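Long-range contact in aromatic-amino-acid transaminase TyrB (PDB 4WD2), which probably catalyses the pyridoxal-phosphate-dependent transfer of amino groups between aromatic amino acids and 2-oxo acids: residues E199-E203 against A233-R237. Sequence-based numbering, arbitrary orientation.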
# COMPACT_ATOMS: atom_id res chain seq x y z
N GLU A 199 -23.22 3.03 24.99
CA GLU A 199 -22.19 2.43 25.84
C GLU A 199 -22.69 1.29 26.70
O GLU A 199 -21.91 0.44 27.11
CB GLU A 199 -21.55 3.51 26.72
CG GLU A 199 -20.78 4.51 25.89
CD GLU A 199 -20.03 5.52 26.72
OE1 GLU A 199 -20.20 5.52 27.96
OE2 GLU A 199 -19.26 6.31 26.13
N GLY A 200 -23.99 1.27 26.97
CA GLY A 200 -24.61 0.16 27.68
C GLY A 200 -24.70 -1.07 26.79
O GLY A 200 -24.38 -2.18 27.22
N GLN A 201 -25.14 -0.87 25.55
CA GLN A 201 -25.21 -1.95 24.57
C GLN A 201 -23.81 -2.49 24.29
O GLN A 201 -23.61 -3.70 24.14
CB GLN A 201 -25.89 -1.46 23.29
CG GLN A 201 -27.33 -0.99 23.51
CD GLN A 201 -27.96 -0.39 22.27
OE1 GLN A 201 -27.32 0.36 21.55
NE2 GLN A 201 -29.24 -0.71 22.02
N TRP A 202 -22.82 -1.59 24.24
CA TRP A 202 -21.43 -2.01 24.07
C TRP A 202 -20.97 -2.94 25.18
O TRP A 202 -20.38 -3.98 24.90
CB TRP A 202 -20.50 -0.79 24.00
CG TRP A 202 -20.28 -0.30 22.60
CD1 TRP A 202 -20.58 0.94 22.11
CD2 TRP A 202 -19.72 -1.04 21.50
NE1 TRP A 202 -20.24 1.02 20.78
CE2 TRP A 202 -19.71 -0.18 20.38
CE3 TRP A 202 -19.22 -2.34 21.36
CZ2 TRP A 202 -19.22 -0.58 19.14
CZ3 TRP A 202 -18.74 -2.74 20.12
CH2 TRP A 202 -18.74 -1.86 19.02
N GLU A 203 -21.23 -2.59 26.43
CA GLU A 203 -20.83 -3.45 27.54
C GLU A 203 -21.46 -4.83 27.42
O GLU A 203 -20.77 -5.84 27.65
CB GLU A 203 -21.19 -2.83 28.90
CG GLU A 203 -20.16 -3.15 29.98
CD GLU A 203 -18.77 -2.64 29.62
OE1 GLU A 203 -18.67 -1.53 29.04
OE2 GLU A 203 -17.77 -3.34 29.91
N ALA A 233 -13.83 6.35 20.76
CA ALA A 233 -13.00 5.16 20.92
C ALA A 233 -13.40 4.26 22.10
O ALA A 233 -12.65 3.34 22.45
CB ALA A 233 -11.54 5.56 21.06
N PHE A 234 -14.57 4.52 22.70
CA PHE A 234 -14.99 3.78 23.91
C PHE A 234 -14.96 2.27 23.72
O PHE A 234 -14.48 1.55 24.60
CB PHE A 234 -16.40 4.19 24.38
CG PHE A 234 -16.93 3.31 25.50
CD1 PHE A 234 -16.59 3.56 26.81
CD2 PHE A 234 -17.74 2.21 25.22
CE1 PHE A 234 -17.06 2.75 27.84
CE2 PHE A 234 -18.21 1.40 26.23
CZ PHE A 234 -17.86 1.66 27.55
N ALA A 235 -15.49 1.79 22.60
CA ALA A 235 -15.57 0.35 22.35
C ALA A 235 -14.19 -0.29 22.35
O ALA A 235 -13.98 -1.35 22.93
CB ALA A 235 -16.28 0.08 21.03
N VAL A 236 -13.24 0.38 21.69
CA VAL A 236 -11.87 -0.10 21.61
C VAL A 236 -11.21 -0.10 22.99
O VAL A 236 -10.60 -1.08 23.39
CB VAL A 236 -11.04 0.77 20.63
CG1 VAL A 236 -9.58 0.43 20.72
CG2 VAL A 236 -11.54 0.58 19.20
N ARG A 237 -11.36 1.01 23.71
CA ARG A 237 -10.72 1.17 25.00
C ARG A 237 -11.31 0.23 26.05
O ARG A 237 -10.59 -0.31 26.88
CB ARG A 237 -10.81 2.63 25.46
CG ARG A 237 -10.11 3.59 24.51
CD ARG A 237 -10.10 5.05 25.00
NE ARG A 237 -9.49 5.92 23.99
CZ ARG A 237 -9.33 7.24 24.10
NH1 ARG A 237 -9.72 7.87 25.19
NH2 ARG A 237 -8.78 7.92 23.12
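Phe-234 turns one face of its ring to the side chain of Glu-199, whose CG stands over it, 4.0 Å from the ring centroid in a CH-pi contact. Beyond CG the glutamate runs on extended (chi2 -175°), which carries its carboxylate across the same face; the two planes are 13° apart and stacked, with OE2 3.9 Å from Phe-234 CG. The rim of the phenyl ring meets the next turn of the facing helix. Trp-202 CB lies in the ring plane, 3.9 Å from Phe-234 CE2, and Glu-203 OE1 comes to 3.6 Å from Phe-234 CZ, its carboxylate turned steeply, by 73°, against the ring. The other oxygen of Glu-203, OE2, is turned away from the ring and forms a salt bridge with Arg-242. Deeper in the interface, the methyl of Ala-235 sits squarely over the six-membered ring of the Trp-202 indole, CB 3.4 Å from the centroid. No hydrogen bond crosses between the segments: the buried part is the alanine-on-indole contact, while Phe-234 is partly exposed, with one acidic side chain over a face and another at its edge. The contact joins the first turns of helices 199-211 and 234-241 in the large, pyridoxal-phosphate-binding domain of the aminotransferase fold; helix 199-211 leads through a short link into strand 215-220, an inner strand of the mixed sheet, where Ala-233 and Val-236 rest on Met-220 and Val-218.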